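Local coordinates for protein ketosynthase (Streptomyces sp. MSC090213JE08, PDB 6KXD) that probably serves as the chain length factor partner of a ketosynthase in a highly reducing type II polyketide synthase, a member of the 3-oxoacyl-[acyl-carrier-protein] synthase family, at residues B[265-274]-B[299-310]; B[177-185]-B[327-337]. All blocks are in the same frame, centred on the assembly; numbering follows the deposited sequence.

Contact 1. Residues B[265-274]-B[299-310]; sequences PGAAVTACAR and AGRAEHEALAAL
The CG of Pro265 lies against Ala302 CB at 3.6 Å while its CB rests on the methyl of Ala299; the proline ring starts the interface at the N-terminal ends of both segments, helices 265-274 and 299-310. Their axes approach to 8.0 Å and cross at -44°. Small residues permit this: Gly266 has no side chain, and the Ala302 methyl comes to 3.6 Å from Gly266 N. One turn on, the Ala306 methyl meets two oxygens of the other helix, 3.5 Å from Gly266 O and 3.4 Å from Thr270 OG1. Val269 divides its branches: CG1, anti to the backbone N (chi1 170°), reaches Ala306 and more loosely Leu307, whereas CG2 meets CB of Glu303, the two side chains crossing at about a right angle. The Glu303 carboxylate turns to another partner, accepting from Cys293 N. Farther along, Leu310 directs CD2 at the Ala273 methyl, a tight 3.3 Å. Thr270 OG1 donates back to Gly266 O (2.8 Å), reaching it from the carbonyl face opposite to that used by Thr270 N. The same hydroxyl OG1 accepts from a water oxygen at 3.0 Å that also donates to Ala306 O, bridging the helices. Val269, Glu303 and Leu307 press on Cys358 of strand 354-360. With no direct hydrogen bond between the segments, cohesion rests on close packing of methyls, glycine backbone and branched carbons, and the polar edge is joined through one water.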
loop_
_atom_site.group_PDB
_atom_site.type_symbol
_atom_site.label_atom_id
_atom_site.label_comp_id
_atom_site.label_asym_id
_atom_site.label_seq_id
_atom_site.Cartn_x
_atom_site.Cartn_y
_atom_site.Cartn_z
ATOM N N PRO B 265 -22.540 0.464 -9.352
ATOM C CA PRO B 265 -21.535 1.514 -9.215
ATOM C C PRO B 265 -22.200 2.899 -9.189
ATOM O O PRO B 265 -21.715 3.828 -8.556
ATOM C CB PRO B 265 -20.639 1.333 -10.451
ATOM C CG PRO B 265 -21.517 0.620 -11.469
ATOM C CD PRO B 265 -22.393 -0.270 -10.622
ATOM N N GLY B 266 -23.322 3.033 -9.885
ATOM C CA GLY B 266 -24.075 4.285 -9.827
ATOM C C GLY B 266 -24.510 4.632 -8.410
ATOM O O GLY B 266 -24.358 5.753 -7.954
ATOM N N ALA B 267 -25.133 3.662 -7.756
ATOM C CA ALA B 267 -25.644 3.762 -6.410
ATOM C C ALA B 267 -24.494 3.987 -5.433
ATOM O O ALA B 267 -24.616 4.750 -4.521
ATOM C CB ALA B 267 -26.413 2.526 -6.038
ATOM N N ALA B 268 -23.358 3.342 -5.671
ATOM C CA ALA B 268 -22.218 3.510 -4.770
ATOM C C ALA B 268 -21.616 4.906 -4.923
ATOM O O ALA B 268 -21.174 5.496 -3.937
ATOM C CB ALA B 268 -21.187 2.463 -5.048
ATOM N N VAL B 269 -21.501 5.365 -6.169
ATOM C CA VAL B 269 -20.982 6.700 -6.435
ATOM C C VAL B 269 -21.907 7.728 -5.780
ATOM O O VAL B 269 -21.460 8.635 -5.135
ATOM C CB VAL B 269 -20.872 6.996 -7.929
ATOM C CG1 VAL B 269 -20.577 8.460 -8.171
ATOM C CG2 VAL B 269 -19.833 6.107 -8.619
ATOM N N THR B 270 -23.201 7.583 -6.029
ATOM C CA THR B 270 -24.212 8.478 -5.426
ATOM C C THR B 270 -24.079 8.521 -3.910
ATOM O O THR B 270 -23.993 9.609 -3.351
ATOM C CB THR B 270 -25.631 8.097 -5.858
ATOM O OG1 THR B 270 -25.648 8.197 -7.282
ATOM C CG2 THR B 270 -26.677 8.974 -5.199
ATOM N N ALA B 271 -23.971 7.361 -3.259
ATOM C CA ALA B 271 -23.925 7.300 -1.830
ATOM C C ALA B 271 -22.631 7.921 -1.331
ATOM O O ALA B 271 -22.616 8.644 -0.364
ATOM C CB ALA B 271 -24.061 5.884 -1.326
ATOM N N CYS B 272 -21.534 7.597 -2.023
ATOM C CA CYS B 272 -20.255 8.098 -1.655
ATOM C C CYS B 272 -20.194 9.628 -1.749
ATOM O O CYS B 272 -19.730 10.283 -0.831
ATOM C CB CYS B 272 -19.205 7.478 -2.565
ATOM S SG CYS B 272 -17.555 7.664 -1.858
ATOM N N ALA B 273 -20.691 10.177 -2.862
ATOM C CA ALA B 273 -20.680 11.618 -3.131
ATOM C C ALA B 273 -21.566 12.322 -2.098
ATOM O O ALA B 273 -21.188 13.312 -1.503
ATOM C CB ALA B 273 -21.130 11.898 -4.527
ATOM N N ARG B 274 -22.731 11.746 -1.825
ATOM C CA ARG B 274 -23.655 12.430 -0.883
ATOM C C ARG B 274 -23.047 12.487 0.511
ATOM O O ARG B 274 -23.120 13.533 1.187
ATOM C CB ARG B 274 -25.011 11.728 -0.834
ATOM C CG ARG B 274 -25.834 12.054 -2.058
ATOM C CD ARG B 274 -27.292 11.666 -1.906
ATOM N NE ARG B 274 -27.927 11.820 -3.204
ATOM C CZ ARG B 274 -28.231 12.978 -3.795
ATOM N NH1 ARG B 274 -28.197 14.128 -3.138
ATOM N NH2 ARG B 274 -28.582 12.968 -5.068
ATOM N N ALA B 299 -18.930 0.908 -15.037
ATOM C CA ALA B 299 -18.849 1.618 -13.796
ATOM C C ALA B 299 -18.578 3.096 -14.075
ATOM O O ALA B 299 -19.088 3.938 -13.389
ATOM C CB ALA B 299 -17.829 0.989 -12.890
ATOM N N GLY B 300 -17.727 3.373 -15.055
ATOM C CA GLY B 300 -17.441 4.714 -15.492
ATOM C C GLY B 300 -18.674 5.411 -16.016
ATOM O O GLY B 300 -18.898 6.612 -15.771
ATOM N N ARG B 301 -19.468 4.684 -16.813
ATOM C CA ARG B 301 -20.662 5.262 -17.371
ATOM C C ARG B 301 -21.660 5.552 -16.249
ATOM O O ARG B 301 -22.301 6.569 -16.300
ATOM C CB ARG B 301 -21.261 4.352 -18.446
ATOM C CG ARG B 301 -20.452 4.369 -19.736
ATOM C CD ARG B 301 -20.960 3.425 -20.827
ATOM N NE ARG B 301 -21.007 2.023 -20.417
ATOM C CZ ARG B 301 -20.022 1.125 -20.529
ATOM N NH1 ARG B 301 -18.811 1.462 -20.945
ATOM N NH2 ARG B 301 -20.271 -0.131 -20.215
ATOM N N ALA B 302 -21.782 4.627 -15.300
ATOM C CA ALA B 302 -22.667 4.734 -14.207
ATOM C C ALA B 302 -22.243 5.930 -13.344
ATOM O O ALA B 302 -23.075 6.658 -12.825
ATOM C CB ALA B 302 -22.672 3.448 -13.410
ATOM N N GLU B 303 -20.926 6.105 -13.177
ATOM C CA GLU B 303 -20.395 7.205 -12.394
ATOM C C GLU B 303 -20.805 8.531 -13.013
ATOM O O GLU B 303 -21.284 9.432 -12.280
ATOM C CB GLU B 303 -18.873 7.099 -12.329
ATOM C CG GLU B 303 -18.220 8.336 -11.759
ATOM C CD GLU B 303 -16.717 8.335 -12.052
ATOM O OE1 GLU B 303 -16.306 7.764 -13.088
ATOM O OE2 GLU B 303 -15.976 8.828 -11.219
ATOM N N HIS B 304 -20.641 8.637 -14.339
ATOM C CA HIS B 304 -20.996 9.800 -15.062
ATOM C C HIS B 304 -22.500 10.065 -14.901
ATOM O O HIS B 304 -22.882 11.201 -14.641
ATOM C CB HIS B 304 -20.610 9.726 -16.539
ATOM C CG HIS B 304 -20.947 11.004 -17.231
ATOM N ND1 HIS B 304 -20.085 12.095 -17.230
ATOM C CD2 HIS B 304 -22.077 11.412 -17.850
ATOM C CE1 HIS B 304 -20.646 13.098 -17.873
ATOM N NE2 HIS B 304 -21.875 12.705 -18.253
ATOM N N GLU B 305 -23.324 9.039 -15.081
ATOM C CA GLU B 305 -24.805 9.222 -14.935
ATOM C C GLU B 305 -25.149 9.681 -13.512
ATOM O O GLU B 305 -25.997 10.538 -13.306
ATOM C CB GLU B 305 -25.574 7.946 -15.300
ATOM C CG GLU B 305 -25.583 7.651 -16.790
ATOM C CD GLU B 305 -25.962 8.851 -17.656
ATOM O OE1 GLU B 305 -25.041 9.529 -18.191
ATOM O OE2 GLU B 305 -27.177 9.127 -17.771
ATOM N N ALA B 306 -24.504 9.083 -12.515
ATOM C CA ALA B 306 -24.751 9.391 -11.104
ATOM C C ALA B 306 -24.418 10.862 -10.823
ATOM O O ALA B 306 -25.169 11.539 -10.153
ATOM C CB ALA B 306 -23.982 8.466 -10.206
ATOM N N LEU B 307 -23.260 11.345 -11.282
ATOM C CA LEU B 307 -22.860 12.708 -11.023
ATOM C C LEU B 307 -23.693 13.701 -11.833
ATOM O O LEU B 307 -23.966 14.781 -11.362
ATOM C CB LEU B 307 -21.373 12.881 -11.369
ATOM C CG LEU B 307 -20.459 12.310 -10.307
ATOM C CD1 LEU B 307 -19.027 12.315 -10.807
ATOM C CD2 LEU B 307 -20.588 13.095 -9.005
ATOM N N ALA B 308 -24.095 13.297 -13.032
ATOM C CA ALA B 308 -24.829 14.158 -13.922
ATOM C C ALA B 308 -26.172 14.457 -13.271
ATOM O O ALA B 308 -26.780 15.447 -13.576
ATOM C CB ALA B 308 -25.002 13.513 -15.277
ATOM N N ALA B 309 -26.618 13.576 -12.384
ATOM C CA ALA B 309 -27.888 13.803 -11.641
ATOM C C ALA B 309 -27.677 14.554 -10.315
ATOM O O ALA B 309 -28.562 15.217 -9.803
ATOM C CB ALA B 309 -28.524 12.479 -11.380
ATOM N N LEU B 310 -26.518 14.359 -9.714
ATOM C CA LEU B 310 -26.234 14.773 -8.390
ATOM C C LEU B 310 -25.771 16.228 -8.341
ATOM O O LEU B 310 -26.103 16.903 -7.380
ATOM C CB LEU B 310 -25.157 13.886 -7.788
ATOM C CG LEU B 310 -24.851 14.203 -6.334
ATOM C CD1 LEU B 310 -25.878 13.556 -5.446
ATOM C CD2 LEU B 310 -23.464 13.796 -5.937
HETATM O O HOH W 1 -26.854 10.603 -8.573
#

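Contact 2. Residues B[177-185]-B[327-337]; sequences GRVSGLLAL and DTGAASASFQI. With EDO (1,2-ethanediol), chain D.
The Gly177 and Ala330 backbones meet with CA atoms 4.2 Å apart, and from there helices 180-185 and 332-337 diverge at 75°. Ala330 CA points its hydrogen at Gly177 O (3.1 Å), an oxygen that also accepts from Ser180 N and OG. A buried water bridges the segments, accepting from Gly181 N and Ala333 N and lying 2.6 Å from both Arg178 O and Ala330 O. Arg178, bent at chi2 (-149°), grips Asp327 side-on: NE donates to OD1 (2.9 Å) and NH2 to OD2 (2.7 Å). Both oxygens lie in the guanidinium plane, but the carboxylate is turned 32° from it. Gly329 N reaches OD1 from the face opposite NE, closing an Asx turn, and Val360 O accepts from Arg178 NH1, which should limit rotation of both groups. Leu182 CG covers the Ala333 methyl at 3.5 Å, and its CD2, like that of Leu185, meets Ile337 CD1. Gly181, without a side chain, lets Ser334 OG, bonded to Ser204, come to 3.9 Å from its CA. The turn into helix 180-193, with positive phi at Gly177, is consistent with the nucleophile elbow of thiolase-fold condensing enzymes; here 177-185 carries no cysteine, as in chain length factors.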
loop_
_atom_site.group_PDB
_atom_site.type_symbol
_atom_site.label_atom_id
_atom_site.label_comp_id
_atom_site.label_asym_id
_atom_site.label_seq_id
_atom_site.Cartn_x
_atom_site.Cartn_y
_atom_site.Cartn_z
ATOM N N GLY B 177 -5.649 1.545 -7.708
ATOM C CA GLY B 177 -5.923 1.916 -9.065
ATOM C C GLY B 177 -6.508 3.315 -9.175
ATOM O O GLY B 177 -5.964 4.290 -8.648
ATOM N N ARG B 178 -7.642 3.468 -9.879
ATOM C CA ARG B 178 -8.141 4.803 -10.108
ATOM C C ARG B 178 -8.484 5.571 -8.821
ATOM O O ARG B 178 -8.492 6.801 -8.846
ATOM C CB ARG B 178 -9.398 4.751 -10.959
ATOM C CG ARG B 178 -9.171 4.093 -12.291
ATOM C CD ARG B 178 -10.108 4.701 -13.315
ATOM N NE ARG B 178 -10.078 3.850 -14.476
ATOM C CZ ARG B 178 -10.722 2.685 -14.565
ATOM N NH1 ARG B 178 -11.593 2.316 -13.627
ATOM N NH2 ARG B 178 -10.511 1.907 -15.616
ATOM N N VAL B 179 -8.777 4.876 -7.719
ATOM C CA VAL B 179 -9.155 5.573 -6.498
ATOM C C VAL B 179 -7.899 5.862 -5.670
ATOM O O VAL B 179 -8.027 6.478 -4.608
ATOM C CB VAL B 179 -10.173 4.830 -5.652
ATOM C CG1 VAL B 179 -11.454 4.668 -6.438
ATOM C CG2 VAL B 179 -9.627 3.513 -5.116
ATOM N N SER B 180 -6.733 5.361 -6.110
ATOM C CA SER B 180 -5.564 5.313 -5.226
ATOM C C SER B 180 -5.129 6.740 -4.829
ATOM O O SER B 180 -4.585 6.928 -3.734
ATOM C CB SER B 180 -4.380 4.548 -5.836
ATOM O OG SER B 180 -3.921 5.274 -6.965
ATOM N N GLY B 181 -5.253 7.706 -5.729
ATOM C CA GLY B 181 -4.899 9.119 -5.379
ATOM C C GLY B 181 -5.750 9.646 -4.241
ATOM O O GLY B 181 -5.278 10.386 -3.383
ATOM N N LEU B 182 -7.019 9.236 -4.191
ATOM C CA LEU B 182 -7.895 9.651 -3.115
ATOM C C LEU B 182 -7.633 8.872 -1.824
ATOM O O LEU B 182 -7.747 9.441 -0.784
ATOM C CB LEU B 182 -9.361 9.555 -3.561
ATOM C CG LEU B 182 -9.684 10.407 -4.780
ATOM C CD1 LEU B 182 -11.170 10.329 -5.173
ATOM C CD2 LEU B 182 -9.335 11.854 -4.498
ATOM N N LEU B 183 -7.325 7.573 -1.905
ATOM C CA LEU B 183 -6.921 6.805 -0.754
ATOM C C LEU B 183 -5.653 7.437 -0.189
ATOM O O LEU B 183 -5.514 7.555 1.009
ATOM C CB LEU B 183 -6.662 5.373 -1.189
ATOM C CG LEU B 183 -7.881 4.598 -1.687
ATOM C CD1 LEU B 183 -7.441 3.213 -2.068
ATOM C CD2 LEU B 183 -8.969 4.528 -0.626
ATOM N N ALA B 184 -4.759 7.843 -1.088
ATOM C CA ALA B 184 -3.514 8.434 -0.648
ATOM C C ALA B 184 -3.831 9.742 0.089
ATOM O O ALA B 184 -3.247 10.050 1.096
ATOM C CB ALA B 184 -2.614 8.705 -1.789
ATOM N N LEU B 185 -4.731 10.530 -0.511
ATOM C CA LEU B 185 -5.053 11.828 0.023
ATOM C C LEU B 185 -5.653 11.647 1.411
ATOM O O LEU B 185 -5.357 12.393 2.345
ATOM C CB LEU B 185 -6.025 12.528 -0.916
ATOM C CG LEU B 185 -6.485 13.894 -0.454
ATOM C CD1 LEU B 185 -5.304 14.804 -0.177
ATOM C CD2 LEU B 185 -7.369 14.498 -1.512
ATOM N N ASP B 327 -7.368 6.336 -20.134
ATOM C CA ASP B 327 -7.523 5.744 -18.846
ATOM C C ASP B 327 -6.150 5.799 -18.193
ATOM O O ASP B 327 -5.271 5.052 -18.623
ATOM C CB ASP B 327 -8.047 4.305 -18.920
ATOM C CG ASP B 327 -8.264 3.652 -17.563
ATOM O OD1 ASP B 327 -8.043 4.325 -16.532
ATOM O OD2 ASP B 327 -8.666 2.491 -17.529
ATOM N N THR B 328 -5.953 6.752 -17.266
ATOM C CA THR B 328 -4.620 6.936 -16.677
ATOM C C THR B 328 -4.456 6.090 -15.417
ATOM O O THR B 328 -3.460 6.221 -14.685
ATOM C CB THR B 328 -4.352 8.415 -16.383
ATOM O OG1 THR B 328 -5.350 8.908 -15.469
ATOM C CG2 THR B 328 -4.355 9.223 -17.655
ATOM N N GLY B 329 -5.381 5.165 -15.156
ATOM C CA GLY B 329 -5.113 4.194 -14.121
ATOM C C GLY B 329 -4.972 4.889 -12.779
ATOM O O GLY B 329 -5.800 5.733 -12.414
ATOM N N ALA B 330 -3.914 4.548 -12.034
ATOM C CA ALA B 330 -3.716 5.077 -10.702
ATOM C C ALA B 330 -3.561 6.599 -10.727
ATOM O O ALA B 330 -3.753 7.227 -9.679
ATOM C CB ALA B 330 -2.537 4.428 -10.011
ATOM N N ALA B 331 -3.099 7.155 -11.847
ATOM C CA ALA B 331 -2.885 8.575 -11.909
ATOM C C ALA B 331 -4.239 9.298 -11.887
ATOM O O ALA B 331 -4.286 10.469 -11.555
ATOM C CB ALA B 331 -2.073 8.969 -13.118
ATOM N N SER B 332 -5.304 8.578 -12.268
ATOM C CA SER B 332 -6.594 9.207 -12.498
ATOM C C SER B 332 -6.945 10.278 -11.460
ATOM O O SER B 332 -7.181 11.383 -11.874
ATOM C CB SER B 332 -7.687 8.183 -12.641
ATOM O OG SER B 332 -8.847 8.874 -13.008
ATOM N N ALA B 333 -7.101 9.941 -10.166
ATOM C CA ALA B 333 -7.718 10.892 -9.242
ATOM C C ALA B 333 -6.796 12.086 -9.039
ATOM O O ALA B 333 -7.259 13.161 -8.796
ATOM C CB ALA B 333 -8.103 10.274 -7.916
ATOM N N SER B 334 -5.476 11.864 -9.144
ATOM C CA SER B 334 -4.553 12.961 -9.004
ATOM C C SER B 334 -4.681 13.916 -10.199
ATOM O O SER B 334 -4.649 15.135 -10.039
ATOM C CB SER B 334 -3.137 12.425 -8.823
ATOM O OG SER B 334 -3.063 11.692 -7.639
ATOM N N PHE B 335 -4.817 13.367 -11.399
ATOM C CA PHE B 335 -5.041 14.175 -12.587
ATOM C C PHE B 335 -6.374 14.898 -12.448
ATOM O O PHE B 335 -6.452 16.069 -12.777
ATOM C CB PHE B 335 -4.999 13.357 -13.850
ATOM C CG PHE B 335 -3.636 12.911 -14.278
ATOM C CD1 PHE B 335 -2.499 13.442 -13.690
ATOM C CD2 PHE B 335 -3.496 12.002 -15.289
ATOM C CE1 PHE B 335 -1.242 13.039 -14.105
ATOM C CE2 PHE B 335 -2.241 11.590 -15.694
ATOM C CZ PHE B 335 -1.126 12.147 -15.128
ATOM N N GLN B 336 -7.343 14.259 -11.783
ATOM C CA GLN B 336 -8.653 14.899 -11.617
ATOM C C GLN B 336 -8.576 16.131 -10.704
ATOM O O GLN B 336 -9.108 17.198 -11.048
ATOM C CB GLN B 336 -9.676 13.894 -11.110
ATOM C CG GLN B 336 -10.000 12.886 -12.183
ATOM C CD GLN B 336 -10.689 11.703 -11.574
ATOM O OE1 GLN B 336 -10.194 10.597 -11.584
ATOM N NE2 GLN B 336 -11.851 11.952 -11.025
ATOM N N ILE B 337 -7.897 15.968 -9.572
ATOM C CA ILE B 337 -7.669 17.017 -8.644
ATOM C C ILE B 337 -6.832 18.097 -9.335
ATOM O O ILE B 337 -7.167 19.246 -9.272
ATOM C CB ILE B 337 -7.030 16.494 -7.356
ATOM C CG1 ILE B 337 -7.994 15.594 -6.573
ATOM C CG2 ILE B 337 -6.573 17.675 -6.535
ATOM C CD1 ILE B 337 -7.369 14.891 -5.415
HETATM C C1 EDO D . -15.039 -0.910 -13.478
HETATM O O1 EDO D . -14.123 0.143 -13.875
HETATM C C2 EDO D . -15.281 -2.078 -14.443
HETATM O O2 EDO D . -16.699 -2.220 -14.451
HETATM O O HOH W 2 -6.064 7.757 -8.539
#

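Contact 2 lies near the middle of the chain, about 4 Å from its centre, and contact 1 about 20 Å out; their centres are 17 Å apart and their nearest atoms about 5 Å. In sequence, contact 1 is nested within the loop closed by contact 2, between 177-185 and 327-337. Strands 354-360 and 365-373 separate them: Cys358, Val360 and Val366 receive contact 1, whereas Val357, Ala359, Ala365 and Ala367 receive contact 2. This alternation puts the two helix pairs on opposite faces of the same strands, as expected of the layered thiolase fold, with contact 2 in the central helical layer and contact 1 in an outer one.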